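Local coordinates for protein small ribosomal subunit biogenesis GTPase RsgA (Thermotoga maritima, PDB 1U0L) that probably assists late maturation of the 30S ribosomal subunit as a circularly permuted, zinc-binding GTPase that hydrolyses GTP slowly, at residues 112-126 / 147-159. Residues are numbered along the deposited sequence; the frame is centred on the assembly and turned at random.
Sequences EKNELETVMVINKMD and YPIVKTSAKTGMG. With GDP (guanosine-5'-diphosphate), chain E.
E112, near the end of helix 101-113, meets Y147 through a weak hydrogen bond, Y147 OH to E112 OE2 at 3.1 Å. The carboxylate reaches the hydroxyl end of the ring close to the ring plane, its own plane turned 83° from it, while OE1 forms a salt bridge with K249. Y147 CD1 lies 4.2 Å from T118 CB. A leucine in place of Y147 would probably leave E112 OE2 without this hydroxyl and open a gap beside T118 and L108. Parallel pairing follows: M120 N donates to P148 O, and M120 O receives V150 N at 2.9 Å. V121 CG1, anti to its own nitrogen (chi1 -180°), is directed at the T152 side chain; on the other sheet face, I122 CG1 packs on I149 CG2 at 3.9 Å. T152 N bonds I122 O, and T152 O accepts M125 N at 3.1 Å, carrying the pairing into the guanine site. There the NKMD motif ends in D126, whose OD1 and OD2 take GDP N1 and N2, both at 2.7 Å, reading the base as guanine. S153 OG, modelled doubtfully close to D126 OD1, accepts T156 N in an ST motif, and A154 N binds GDP O6. In this P-loop GTPase fold, 149-151 is an edge strand beside 117-122, linked through helix 130-143 in a beta-alpha-beta unit; that helix packs against I122 and I149, and helix 160-167 against V121 and V150.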
loop_
_atom_site.group_PDB
_atom_site.type_symbol
_atom_site.label_atom_id
_atom_site.label_comp_id
_atom_site.label_asym_id
_atom_site.label_seq_id
_atom_site.Cartn_x
_atom_site.Cartn_y
_atom_site.Cartn_z
ATOM N N GLU A 112 3.338 -1.337 6.695
ATOM C CA GLU A 112 3.250 -1.028 8.107
ATOM C C GLU A 112 4.041 0.255 8.389
ATOM O O GLU A 112 3.568 1.161 9.080
ATOM C CB GLU A 112 3.796 -2.194 8.936
ATOM C CG GLU A 112 2.911 -2.595 10.108
ATOM C CD GLU A 112 1.674 -3.369 9.679
ATOM O OE1 GLU A 112 0.888 -3.783 10.560
ATOM O OE2 GLU A 112 1.477 -3.575 8.460
ATOM N N LYS A 113 5.243 0.340 7.839
ATOM C CA LYS A 113 6.051 1.518 8.061
ATOM C C LYS A 113 5.308 2.797 7.689
ATOM O O LYS A 113 5.425 3.810 8.386
ATOM C CB LYS A 113 7.349 1.447 7.274
ATOM C CG LYS A 113 8.151 2.693 7.447
ATOM C CD LYS A 113 9.412 2.715 6.632
ATOM C CE LYS A 113 10.175 4.006 6.937
ATOM N NZ LYS A 113 10.308 4.242 8.430
ATOM N N ASN A 114 4.553 2.769 6.598
ATOM C CA ASN A 114 3.811 3.959 6.174
ATOM C C ASN A 114 2.437 4.038 6.811
ATOM O O ASN A 114 1.604 4.861 6.415
ATOM C CB ASN A 114 3.693 3.993 4.657
ATOM C CG ASN A 114 4.990 4.377 4.005
ATOM O OD1 ASN A 114 5.273 5.559 3.800
ATOM N ND2 ASN A 114 5.812 3.382 3.701
ATOM N N GLU A 115 2.234 3.178 7.809
ATOM C CA GLU A 115 0.989 3.095 8.563
ATOM C C GLU A 115 -0.209 3.001 7.636
ATOM O O GLU A 115 -0.958 3.958 7.474
ATOM C CB GLU A 115 0.860 4.304 9.496
ATOM C CG GLU A 115 2.063 4.493 10.419
ATOM C CD GLU A 115 1.840 5.564 11.470
ATOM O OE1 GLU A 115 1.547 6.723 11.095
ATOM O OE2 GLU A 115 1.962 5.245 12.674
ATOM N N LEU A 116 -0.377 1.833 7.024
ATOM C CA LEU A 116 -1.475 1.600 6.094
ATOM C C LEU A 116 -2.164 0.281 6.380
ATOM O O LEU A 116 -1.553 -0.661 6.869
ATOM C CB LEU A 116 -0.959 1.579 4.647
ATOM C CG LEU A 116 -0.048 2.724 4.188
ATOM C CD1 LEU A 116 0.457 2.481 2.766
ATOM C CD2 LEU A 116 -0.814 4.029 4.262
ATOM N N GLU A 117 -3.454 0.224 6.092
ATOM C CA GLU A 117 -4.200 -1.003 6.265
ATOM C C GLU A 117 -3.729 -1.831 5.074
ATOM O O GLU A 117 -3.486 -1.285 3.996
ATOM C CB GLU A 117 -5.699 -0.739 6.132
ATOM C CG GLU A 117 -6.297 0.072 7.244
ATOM C CD GLU A 117 -6.330 -0.698 8.539
ATOM O OE1 GLU A 117 -5.247 -1.058 9.045
ATOM O OE2 GLU A 117 -7.444 -0.950 9.049
ATOM N N THR A 118 -3.578 -3.134 5.262
ATOM C CA THR A 118 -3.173 -3.992 4.166
ATOM C C THR A 118 -4.152 -5.128 3.960
ATOM O O THR A 118 -4.579 -5.769 4.917
ATOM C CB THR A 118 -1.782 -4.591 4.397
ATOM O OG1 THR A 118 -0.793 -3.653 3.963
ATOM C CG2 THR A 118 -1.618 -5.891 3.625
ATOM N N VAL A 119 -4.526 -5.353 2.707
ATOM C CA VAL A 119 -5.414 -6.452 2.374
ATOM C C VAL A 119 -4.676 -7.359 1.403
ATOM O O VAL A 119 -4.365 -6.968 0.277
ATOM C CB VAL A 119 -6.699 -5.955 1.752
ATOM C CG1 VAL A 119 -7.471 -7.118 1.155
ATOM C CG2 VAL A 119 -7.517 -5.279 2.818
ATOM N N MET A 120 -4.378 -8.568 1.866
ATOM C CA MET A 120 -3.653 -9.557 1.074
ATOM C C MET A 120 -4.599 -10.276 0.126
ATOM O O MET A 120 -5.647 -10.783 0.542
ATOM C CB MET A 120 -2.968 -10.567 2.008
ATOM C CG MET A 120 -2.107 -11.607 1.302
ATOM S SD MET A 120 -1.053 -12.597 2.417
ATOM C CE MET A 120 -0.135 -11.266 3.269
ATOM N N VAL A 121 -4.239 -10.308 -1.151
ATOM C CA VAL A 121 -5.079 -10.987 -2.137
ATOM C C VAL A 121 -4.365 -12.105 -2.910
ATOM O O VAL A 121 -3.530 -11.830 -3.771
ATOM C CB VAL A 121 -5.650 -10.002 -3.195
ATOM C CG1 VAL A 121 -6.504 -10.780 -4.171
ATOM C CG2 VAL A 121 -6.455 -8.875 -2.541
ATOM N N ILE A 122 -4.692 -13.358 -2.605
ATOM C CA ILE A 122 -4.104 -14.496 -3.323
ATOM C C ILE A 122 -4.863 -14.575 -4.647
ATOM O O ILE A 122 -6.008 -15.038 -4.687
ATOM C CB ILE A 122 -4.350 -15.841 -2.605
ATOM C CG1 ILE A 122 -3.974 -15.749 -1.122
ATOM C CG2 ILE A 122 -3.574 -16.956 -3.337
ATOM C CD1 ILE A 122 -2.534 -15.974 -0.866
ATOM N N ASN A 123 -4.236 -14.145 -5.732
ATOM C CA ASN A 123 -4.900 -14.148 -7.038
ATOM C C ASN A 123 -4.641 -15.378 -7.944
ATOM O O ASN A 123 -3.840 -16.256 -7.619
ATOM C CB ASN A 123 -4.502 -12.872 -7.783
ATOM C CG ASN A 123 -5.323 -12.646 -9.037
ATOM O OD1 ASN A 123 -4.799 -12.156 -10.051
ATOM N ND2 ASN A 123 -6.616 -12.991 -8.977
ATOM N N LYS A 124 -5.332 -15.427 -9.081
ATOM C CA LYS A 124 -5.164 -16.514 -10.047
ATOM C C LYS A 124 -5.589 -17.875 -9.504
ATOM O O LYS A 124 -5.009 -18.898 -9.867
ATOM C CB LYS A 124 -3.698 -16.616 -10.497
ATOM C CG LYS A 124 -3.116 -15.390 -11.192
ATOM C CD LYS A 124 -2.050 -15.819 -12.202
ATOM C CE LYS A 124 -0.947 -14.782 -12.422
ATOM N NZ LYS A 124 -1.398 -13.647 -13.229
ATOM N N MET A 125 -6.595 -17.891 -8.638
ATOM C CA MET A 125 -7.051 -19.141 -8.051
ATOM C C MET A 125 -7.521 -20.124 -9.113
ATOM O O MET A 125 -7.388 -21.341 -8.951
ATOM C CB MET A 125 -8.183 -18.878 -7.066
ATOM C CG MET A 125 -7.787 -18.068 -5.833
ATOM S SD MET A 125 -6.816 -18.955 -4.598
ATOM C CE MET A 125 -7.961 -20.238 -4.184
ATOM N N ASP A 126 -8.059 -19.596 -10.204
ATOM C CA ASP A 126 -8.574 -20.440 -11.275
ATOM C C ASP A 126 -7.514 -21.330 -11.893
ATOM O O ASP A 126 -7.829 -22.308 -12.569
ATOM C CB ASP A 126 -9.196 -19.584 -12.375
ATOM C CG ASP A 126 -8.199 -18.630 -12.993
ATOM O OD1 ASP A 126 -7.891 -17.607 -12.347
ATOM O OD2 ASP A 126 -7.709 -18.906 -14.108
ATOM N N TYR A 147 -3.580 -10.504 8.859
ATOM C CA TYR A 147 -4.199 -9.639 7.854
ATOM C C TYR A 147 -5.373 -10.308 7.181
ATOM O O TYR A 147 -5.493 -11.533 7.169
ATOM C CB TYR A 147 -3.200 -9.284 6.758
ATOM C CG TYR A 147 -1.975 -8.580 7.249
ATOM C CD1 TYR A 147 -2.020 -7.242 7.603
ATOM C CD2 TYR A 147 -0.780 -9.267 7.424
ATOM C CE1 TYR A 147 -0.916 -6.601 8.125
ATOM C CE2 TYR A 147 0.332 -8.634 7.953
ATOM C CZ TYR A 147 0.254 -7.296 8.302
ATOM O OH TYR A 147 1.333 -6.649 8.846
ATOM N N PRO A 148 -6.262 -9.502 6.599
ATOM C CA PRO A 148 -7.442 -10.020 5.898
ATOM C C PRO A 148 -6.928 -10.649 4.614
ATOM O O PRO A 148 -6.040 -10.093 3.970
ATOM C CB PRO A 148 -8.252 -8.768 5.582
ATOM C CG PRO A 148 -7.700 -7.722 6.528
ATOM C CD PRO A 148 -6.253 -8.033 6.651
ATOM N N ILE A 149 -7.470 -11.796 4.233
ATOM C CA ILE A 149 -7.042 -12.436 3.001
ATOM C C ILE A 149 -8.238 -12.646 2.090
ATOM O O ILE A 149 -9.297 -13.072 2.552
ATOM C CB ILE A 149 -6.413 -13.821 3.281
ATOM C CG1 ILE A 149 -5.145 -13.657 4.127
ATOM C CG2 ILE A 149 -6.111 -14.540 1.965
ATOM C CD1 ILE A 149 -4.536 -14.974 4.598
ATOM N N VAL A 150 -8.096 -12.338 0.803
ATOM C CA VAL A 150 -9.201 -12.594 -0.119
ATOM C C VAL A 150 -8.706 -13.392 -1.331
ATOM O O VAL A 150 -7.740 -13.011 -2.000
ATOM C CB VAL A 150 -9.900 -11.288 -0.562
ATOM C CG1 VAL A 150 -10.130 -10.405 0.646
ATOM C CG2 VAL A 150 -9.074 -10.556 -1.568
ATOM N N LYS A 151 -9.341 -14.529 -1.587
ATOM C CA LYS A 151 -8.947 -15.367 -2.719
ATOM C C LYS A 151 -9.651 -14.872 -3.985
ATOM O O LYS A 151 -10.879 -14.832 -4.049
ATOM C CB LYS A 151 -9.333 -16.834 -2.476
ATOM C CG LYS A 151 -8.736 -17.524 -1.252
ATOM C CD LYS A 151 -9.223 -18.982 -1.258
ATOM C CE LYS A 151 -8.849 -19.788 -0.025
ATOM N NZ LYS A 151 -9.649 -19.364 1.152
ATOM N N THR A 152 -8.886 -14.528 -5.010
ATOM C CA THR A 152 -9.515 -14.025 -6.221
ATOM C C THR A 152 -9.097 -14.660 -7.546
ATOM O O THR A 152 -8.183 -15.483 -7.618
ATOM C CB THR A 152 -9.267 -12.515 -6.361
ATOM O OG1 THR A 152 -7.902 -12.289 -6.748
ATOM C CG2 THR A 152 -9.530 -11.811 -5.040
ATOM N N SER A 153 -9.808 -14.250 -8.593
ATOM C CA SER A 153 -9.527 -14.654 -9.964
ATOM C C SER A 153 -10.020 -13.530 -10.847
ATOM O O SER A 153 -11.223 -13.369 -11.031
ATOM C CB SER A 153 -10.248 -15.930 -10.358
ATOM O OG SER A 153 -9.898 -16.273 -11.697
ATOM N N ALA A 154 -9.096 -12.736 -11.372
ATOM C CA ALA A 154 -9.462 -11.633 -12.244
ATOM C C ALA A 154 -10.324 -12.175 -13.381
ATOM O O ALA A 154 -11.279 -11.527 -13.810
ATOM C CB ALA A 154 -8.216 -10.972 -12.803
ATOM N N LYS A 155 -9.985 -13.377 -13.847
ATOM C CA LYS A 155 -10.704 -14.035 -14.938
ATOM C C LYS A 155 -12.105 -14.526 -14.559
ATOM O O LYS A 155 -13.107 -14.097 -15.128
ATOM C CB LYS A 155 -9.881 -15.221 -15.449
ATOM C CG LYS A 155 -8.592 -14.856 -16.159
ATOM C CD LYS A 155 -8.861 -14.193 -17.510
ATOM C CE LYS A 155 -7.563 -13.871 -18.243
ATOM N NZ LYS A 155 -6.762 -15.101 -18.525
ATOM N N THR A 156 -12.159 -15.449 -13.608
ATOM C CA THR A 156 -13.414 -16.025 -13.144
ATOM C C THR A 156 -14.311 -15.032 -12.415
ATOM O O THR A 156 -15.536 -15.173 -12.407
ATOM C CB THR A 156 -13.145 -17.169 -12.183
ATOM O OG1 THR A 156 -12.496 -18.226 -12.878
ATOM C CG2 THR A 156 -14.427 -17.689 -11.614
ATOM N N GLY A 157 -13.692 -14.039 -11.787
ATOM C CA GLY A 157 -14.457 -13.053 -11.052
ATOM C C GLY A 157 -14.529 -13.426 -9.585
ATOM O O GLY A 157 -15.049 -12.677 -8.762
ATOM N N MET A 158 -13.991 -14.591 -9.249
ATOM C CA MET A 158 -14.012 -15.042 -7.872
ATOM C C MET A 158 -13.302 -14.095 -6.930
ATOM O O MET A 158 -12.158 -13.683 -7.176
ATOM C CB MET A 158 -13.383 -16.418 -7.751
ATOM C CG MET A 158 -13.054 -16.798 -6.325
ATOM S SD MET A 158 -12.627 -18.532 -6.217
ATOM C CE MET A 158 -10.916 -18.405 -5.835
ATOM N N GLY A 159 -14.008 -13.759 -5.851
ATOM C CA GLY A 159 -13.490 -12.892 -4.803
ATOM C C GLY A 159 -13.498 -11.398 -5.042
ATOM O O GLY A 159 -13.162 -10.652 -4.131
HETATM P PB GDP E . 0.316 -7.013 -13.177
HETATM O O1B GDP E . 0.304 -7.482 -11.754
HETATM O O2B GDP E . 1.709 -6.701 -13.700
HETATM O O3B GDP E . -0.633 -5.821 -13.434
HETATM O O3A GDP E . -0.253 -8.287 -14.091
HETATM P PA GDP E . -1.391 -8.314 -15.173
HETATM O O1A GDP E . -0.980 -7.594 -16.417
HETATM O O2A GDP E . -2.704 -7.836 -14.567
HETATM O "O5'" GDP E . -1.574 -9.897 -15.475
HETATM C "C5'" GDP E . -0.490 -10.625 -16.059
HETATM C "C4'" GDP E . -1.011 -11.746 -16.906
HETATM O "O4'" GDP E . -1.703 -12.655 -16.019
HETATM C "C3'" GDP E . -1.970 -11.347 -18.074
HETATM O "O3'" GDP E . -1.463 -12.050 -19.301
HETATM C "C2'" GDP E . -3.340 -11.889 -17.649
HETATM O "O2'" GDP E . -4.008 -12.404 -18.795
HETATM C "C1'" GDP E . -2.987 -12.915 -16.506
HETATM N N9 GDP E . -3.932 -12.927 -15.226
HETATM C C8 GDP E . -4.137 -11.895 -14.363
HETATM N N7 GDP E . -4.982 -12.257 -13.378
HETATM C C5 GDP E . -5.312 -13.579 -13.642
HETATM C C6 GDP E . -6.165 -14.480 -12.936
HETATM O O6 GDP E . -6.789 -14.234 -11.901
HETATM N N1 GDP E . -6.255 -15.758 -13.524
HETATM C C2 GDP E . -5.574 -16.095 -14.683
HETATM N N2 GDP E . -5.735 -17.341 -15.164
HETATM N N3 GDP E . -4.762 -15.233 -15.347
HETATM C C4 GDP E . -4.683 -14.006 -14.777
#